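Long-range contact in solute binding protein MsmE (Bacillus subtilis subsp. subtilis str. 168, PDB 4R6H), which binds melibiose, raffinose and stachyose and serves as the solute-binding component of the ABC transporter that imports them: residues S180-S192 with K242-L256. Residues are numbered along the deposited sequence; the frame is centred on the assembly and turned at random.
Sequences SIVPFWFAGYDKS and KLINIDAVTAKKSQL
With chi1 at 42°, N245 tucks its amide between its own backbone N and carbonyl carbon, and W185, its CG anti to the backbone N (chi1 -170°), turns its indole so that the amide lies over the CD1-NE1 rim of one face, the two planes 16° apart. From there the amide reads the backbone of F186 in both directions: F186 N gives a nearly straight bond to N245 OD1 (2.8 Å), and N245 ND2 returns one to F186 O (3.0 Å), which lies in the amide plane. The other N-H of the ND2 group goes to D247 OD1, so the amide's rotation is fixed by three bonds. D247 OD2 in turn takes a bond from a water that accepts from W185 NE1.

The far end of the indole packs on L256 CB (W185 CZ3, 3.7 Å) and A251 CB, with K252 O at its edge, while I244 CG2 meets the edge of the F186 ring. With an alanine here in place of N245, F186 N would probably lose its acceptor and F186 O its stronger donor, and part of the indole face would be uncovered.

Further along, Y189 N bonds A251 O (2.9 Å). K252, extended beyond CG, runs alongside Y189 and sets CE over the centre of its ring, 3.8 Å from the centroid; NZ makes a cation-pi contact over the same face. K253, bent at its third and fourth torsions, brings NZ to the anti side of D190 OD2 (2.8 Å), a salt bridge; D190 OD1 accepts from S192 N, a capping bond where helix 192-206 begins.

The buried amide thus meets the polar backbone beyond strand 182-185, while the charged pairs lie toward solvent.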
loop_
_atom_site.group_PDB
_atom_site.type_symbol
_atom_site.label_atom_id
_atom_site.label_comp_id
_atom_site.label_asym_id
_atom_site.label_seq_id
_atom_site.Cartn_x
_atom_site.Cartn_y
_atom_site.Cartn_z
ATOM N N SER A 180 -10.781 3.224 28.700
ATOM C CA SER A 180 -11.921 3.683 27.912
ATOM C C SER A 180 -11.591 3.935 26.413
ATOM O O SER A 180 -12.495 4.153 25.590
ATOM C CB SER A 180 -12.496 4.995 28.467
ATOM O OG SER A 180 -11.571 6.082 28.400
ATOM N N ILE A 181 -10.298 3.995 26.097
ATOM C CA ILE A 181 -9.851 4.193 24.744
ATOM C C ILE A 181 -8.935 3.024 24.353
ATOM O O ILE A 181 -7.980 2.711 25.064
ATOM C CB ILE A 181 -9.110 5.540 24.599
ATOM C CG1 ILE A 181 -10.058 6.738 24.755
ATOM C CG2 ILE A 181 -8.422 5.609 23.225
ATOM C CD1 ILE A 181 -9.361 8.083 24.872
ATOM N N VAL A 182 -9.218 2.411 23.212
ATOM C CA VAL A 182 -8.302 1.371 22.667
ATOM C C VAL A 182 -7.041 2.050 22.150
ATOM O O VAL A 182 -7.128 2.892 21.229
ATOM C CB VAL A 182 -8.940 0.578 21.550
ATOM C CG1 VAL A 182 -7.932 -0.403 21.002
ATOM C CG2 VAL A 182 -10.207 -0.140 22.018
ATOM N N PRO A 183 -5.852 1.680 22.684
ATOM C CA PRO A 183 -4.692 2.419 22.218
ATOM C C PRO A 183 -4.359 2.108 20.745
ATOM O O PRO A 183 -4.074 3.072 19.989
ATOM C CB PRO A 183 -3.572 2.001 23.177
ATOM C CG PRO A 183 -4.305 1.556 24.403
ATOM C CD PRO A 183 -5.559 0.954 23.944
ATOM N N PHE A 184 -4.417 0.835 20.330
ATOM C CA PHE A 184 -4.051 0.451 18.953
ATOM C C PHE A 184 -5.021 -0.600 18.519
ATOM O O PHE A 184 -5.054 -1.653 19.089
ATOM C CB PHE A 184 -2.632 -0.067 19.003
ATOM C CG PHE A 184 -1.987 -0.380 17.678
ATOM C CD1 PHE A 184 -2.363 0.256 16.491
ATOM C CD2 PHE A 184 -0.895 -1.240 17.645
ATOM C CE1 PHE A 184 -1.694 -0.002 15.303
ATOM C CE2 PHE A 184 -0.207 -1.482 16.460
ATOM C CZ PHE A 184 -0.628 -0.883 15.290
ATOM N N TRP A 185 -5.865 -0.310 17.549
ATOM C CA TRP A 185 -7.008 -1.157 17.217
ATOM C C TRP A 185 -6.790 -1.976 15.982
ATOM O O TRP A 185 -6.296 -1.483 14.988
ATOM C CB TRP A 185 -8.258 -0.288 17.018
ATOM C CG TRP A 185 -9.551 -1.028 16.909
ATOM C CD1 TRP A 185 -10.416 -1.339 17.922
ATOM C CD2 TRP A 185 -10.173 -1.452 15.709
ATOM N NE1 TRP A 185 -11.523 -1.980 17.424
ATOM C CE2 TRP A 185 -11.415 -2.059 16.060
ATOM C CE3 TRP A 185 -9.817 -1.396 14.363
ATOM C CZ2 TRP A 185 -12.273 -2.609 15.094
ATOM C CZ3 TRP A 185 -10.671 -1.935 13.422
ATOM C CH2 TRP A 185 -11.894 -2.502 13.784
ATOM N N PHE A 186 -7.121 -3.261 16.086
ATOM C CA PHE A 186 -7.073 -4.213 14.970
ATOM C C PHE A 186 -8.405 -4.848 14.684
ATOM O O PHE A 186 -9.079 -5.355 15.601
ATOM C CB PHE A 186 -6.087 -5.392 15.282
ATOM C CG PHE A 186 -4.645 -5.039 15.126
ATOM C CD1 PHE A 186 -3.960 -4.454 16.158
ATOM C CD2 PHE A 186 -3.982 -5.282 13.948
ATOM C CE1 PHE A 186 -2.620 -4.120 16.033
ATOM C CE2 PHE A 186 -2.649 -4.971 13.796
ATOM C CZ PHE A 186 -1.960 -4.376 14.853
ATOM N N ALA A 187 -8.718 -4.900 13.412
ATOM C CA ALA A 187 -9.870 -5.680 12.948
ATOM C C ALA A 187 -9.371 -7.132 12.687
ATOM O O ALA A 187 -9.286 -7.562 11.540
ATOM C CB ALA A 187 -10.478 -5.065 11.709
ATOM N N GLY A 188 -9.081 -7.859 13.772
ATOM C CA GLY A 188 -8.365 -9.104 13.702
ATOM C C GLY A 188 -9.209 -10.236 13.137
ATOM O O GLY A 188 -8.679 -11.302 12.836
ATOM N N TYR A 189 -10.522 -10.051 12.989
ATOM C CA TYR A 189 -11.325 -11.031 12.273
ATOM C C TYR A 189 -10.774 -11.288 10.884
ATOM O O TYR A 189 -10.833 -12.451 10.338
ATOM C CB TYR A 189 -12.790 -10.571 12.189
ATOM C CG TYR A 189 -13.707 -11.627 11.641
ATOM C CD1 TYR A 189 -14.308 -12.523 12.504
ATOM C CD2 TYR A 189 -13.949 -11.713 10.295
ATOM C CE1 TYR A 189 -15.158 -13.502 12.016
ATOM C CE2 TYR A 189 -14.811 -12.687 9.771
ATOM C CZ TYR A 189 -15.398 -13.591 10.657
ATOM O OH TYR A 189 -16.256 -14.572 10.168
ATOM N N ASP A 190 -10.250 -10.228 10.246
ATOM C CA ASP A 190 -9.652 -10.288 8.906
ATOM C C ASP A 190 -8.145 -10.442 9.110
ATOM O O ASP A 190 -7.489 -9.557 9.665
ATOM C CB ASP A 190 -9.963 -9.029 8.111
ATOM C CG ASP A 190 -9.469 -9.075 6.655
ATOM O OD1 ASP A 190 -8.568 -9.871 6.293
ATOM O OD2 ASP A 190 -9.988 -8.296 5.817
ATOM N N LYS A 191 -7.609 -11.560 8.645
ATOM C CA LYS A 191 -6.170 -11.810 8.845
ATOM C C LYS A 191 -5.304 -10.734 8.222
ATOM O O LYS A 191 -4.182 -10.502 8.717
ATOM C CB LYS A 191 -5.771 -13.197 8.290
ATOM C CG LYS A 191 -5.855 -13.353 6.796
ATOM C CD LYS A 191 -5.177 -14.638 6.298
ATOM C CE LYS A 191 -5.228 -15.773 7.313
ATOM N NZ LYS A 191 -4.813 -17.097 6.752
ATOM N N SER A 192 -5.778 -10.066 7.183
ATOM C CA SER A 192 -4.961 -9.056 6.505
ATOM C C SER A 192 -4.645 -7.903 7.500
ATOM O O SER A 192 -3.689 -7.134 7.290
ATOM C CB SER A 192 -5.651 -8.539 5.225
ATOM O OG SER A 192 -6.686 -7.686 5.587
ATOM N N LYS A 242 -2.611 -5.172 27.120
ATOM C CA LYS A 242 -3.910 -4.583 26.796
ATOM C C LYS A 242 -3.738 -3.270 26.051
ATOM O O LYS A 242 -4.474 -2.301 26.293
ATOM C CB LYS A 242 -4.779 -4.424 28.058
ATOM C CG LYS A 242 -4.997 -5.758 28.792
ATOM C CD LYS A 242 -4.036 -5.896 29.973
ATOM C CE LYS A 242 -4.063 -7.287 30.591
ATOM N NZ LYS A 242 -5.418 -7.678 31.057
ATOM N N LEU A 243 -2.772 -3.252 25.135
ATOM C CA LEU A 243 -2.544 -2.039 24.295
ATOM C C LEU A 243 -3.274 -2.152 22.968
ATOM O O LEU A 243 -3.386 -1.172 22.242
ATOM C CB LEU A 243 -1.095 -1.846 24.042
ATOM C CG LEU A 243 -0.233 -1.833 25.315
ATOM C CD1 LEU A 243 1.238 -1.651 25.005
ATOM C CD2 LEU A 243 -0.757 -0.788 26.283
ATOM N N ILE A 244 -3.735 -3.348 22.638
ATOM C CA ILE A 244 -4.651 -3.567 21.526
ATOM C C ILE A 244 -6.035 -3.896 22.073
ATOM O O ILE A 244 -6.216 -4.110 23.293
ATOM C CB ILE A 244 -4.095 -4.581 20.478
ATOM C CG1 ILE A 244 -3.855 -5.954 21.111
ATOM C CG2 ILE A 244 -2.819 -4.046 19.832
ATOM C CD1 ILE A 244 -3.680 -7.066 20.085
ATOM N N ASN A 245 -7.037 -3.861 21.215
ATOM C CA ASN A 245 -8.357 -4.207 21.624
ATOM C C ASN A 245 -8.460 -5.666 22.105
ATOM O O ASN A 245 -7.938 -6.585 21.485
ATOM C CB ASN A 245 -9.412 -3.922 20.548
ATOM C CG ASN A 245 -9.001 -4.311 19.129
ATOM O OD1 ASN A 245 -7.886 -4.039 18.697
ATOM N ND2 ASN A 245 -9.932 -4.878 18.387
ATOM N N ILE A 246 -9.183 -5.826 23.203
ATOM C CA ILE A 246 -9.420 -7.139 23.813
ATOM C C ILE A 246 -10.087 -8.113 22.857
ATOM O O ILE A 246 -9.775 -9.308 22.890
ATOM C CB ILE A 246 -10.234 -6.988 25.143
ATOM C CG1 ILE A 246 -10.246 -8.301 25.949
ATOM C CG2 ILE A 246 -11.649 -6.523 24.884
ATOM C CD1 ILE A 246 -8.889 -8.722 26.475
ATOM N N ASP A 247 -10.951 -7.599 21.976
ATOM C CA ASP A 247 -11.690 -8.370 20.992
ATOM C C ASP A 247 -11.011 -8.438 19.628
ATOM O O ASP A 247 -11.671 -8.678 18.645
ATOM C CB ASP A 247 -13.125 -7.844 20.841
ATOM C CG ASP A 247 -13.204 -6.467 20.140
ATOM O OD1 ASP A 247 -12.195 -5.744 20.147
ATOM O OD2 ASP A 247 -14.294 -6.149 19.589
ATOM N N ALA A 248 -9.693 -8.243 19.583
ATOM C CA ALA A 248 -8.978 -8.216 18.290
ATOM C C ALA A 248 -9.285 -9.409 17.406
ATOM O O ALA A 248 -9.575 -9.224 16.215
ATOM C CB ALA A 248 -7.486 -8.049 18.477
ATOM N N VAL A 249 -9.301 -10.617 17.969
ATOM C CA VAL A 249 -9.616 -11.818 17.193
ATOM C C VAL A 249 -10.996 -11.814 16.509
ATOM O O VAL A 249 -11.171 -12.445 15.483
ATOM C CB VAL A 249 -9.458 -13.095 18.099
ATOM C CG1 VAL A 249 -10.281 -14.281 17.606
ATOM C CG2 VAL A 249 -7.993 -13.477 18.193
ATOM N N THR A 250 -11.976 -11.110 17.061
ATOM C CA THR A 250 -13.313 -11.066 16.479
ATOM C C THR A 250 -13.726 -9.712 15.892
ATOM O O THR A 250 -14.793 -9.598 15.285
ATOM C CB THR A 250 -14.403 -11.448 17.511
ATOM O OG1 THR A 250 -14.226 -10.680 18.696
ATOM C CG2 THR A 250 -14.317 -12.920 17.884
ATOM N N ALA A 251 -12.872 -8.695 16.004
ATOM C CA ALA A 251 -13.258 -7.360 15.523
ATOM C C ALA A 251 -13.200 -7.278 14.020
ATOM O O ALA A 251 -12.284 -7.780 13.373
ATOM C CB ALA A 251 -12.355 -6.331 16.134
ATOM N N LYS A 252 -14.208 -6.631 13.442
ATOM C CA LYS A 252 -14.416 -6.574 12.034
ATOM C C LYS A 252 -14.111 -5.197 11.454
ATOM O O LYS A 252 -14.270 -4.167 12.103
ATOM C CB LYS A 252 -15.846 -7.006 11.726
ATOM C CG LYS A 252 -16.023 -8.473 12.062
ATOM C CD LYS A 252 -17.364 -8.992 11.599
ATOM C CE LYS A 252 -17.527 -10.440 12.051
ATOM N NZ LYS A 252 -18.937 -10.879 11.919
ATOM N N LYS A 253 -13.636 -5.169 10.208
ATOM C CA LYS A 253 -13.320 -3.914 9.527
ATOM C C LYS A 253 -14.505 -2.952 9.512
ATOM O O LYS A 253 -14.350 -1.736 9.572
ATOM C CB LYS A 253 -12.869 -4.203 8.097
ATOM C CG LYS A 253 -11.521 -4.913 8.018
ATOM C CD LYS A 253 -11.017 -5.019 6.574
ATOM C CE LYS A 253 -12.050 -5.615 5.600
ATOM N NZ LYS A 253 -12.491 -7.029 5.872
ATOM N N SER A 254 -15.714 -3.502 9.427
ATOM C CA SER A 254 -16.932 -2.693 9.350
ATOM C C SER A 254 -17.180 -1.884 10.615
ATOM O O SER A 254 -17.979 -0.962 10.542
ATOM C CB SER A 254 -18.156 -3.576 9.088
ATOM O OG SER A 254 -18.313 -4.475 10.123
ATOM N N GLN A 255 -16.512 -2.216 11.740
ATOM C CA GLN A 255 -16.687 -1.515 12.997
ATOM C C GLN A 255 -15.801 -0.265 13.141
ATOM O O GLN A 255 -16.030 0.587 14.013
ATOM C CB GLN A 255 -16.423 -2.469 14.155
ATOM C CG GLN A 255 -17.353 -3.700 14.169
ATOM C CD GLN A 255 -16.868 -4.904 15.002
ATOM O OE1 GLN A 255 -15.708 -5.045 15.341
ATOM N NE2 GLN A 255 -17.804 -5.789 15.320
ATOM N N LEU A 256 -14.776 -0.145 12.298
ATOM C CA LEU A 256 -13.722 0.828 12.540
ATOM C C LEU A 256 -14.226 2.272 12.503
ATOM O O LEU A 256 -13.918 3.072 13.396
ATOM C CB LEU A 256 -12.588 0.632 11.513
ATOM C CG LEU A 256 -11.498 1.745 11.497
ATOM C CD1 LEU A 256 -10.824 1.878 12.852
ATOM C CD2 LEU A 256 -10.510 1.507 10.376
HETATM O O HOH W 1 -13.638 -3.480 18.768
HETATM O O HOH W 2 -9.301 -13.796 14.205
#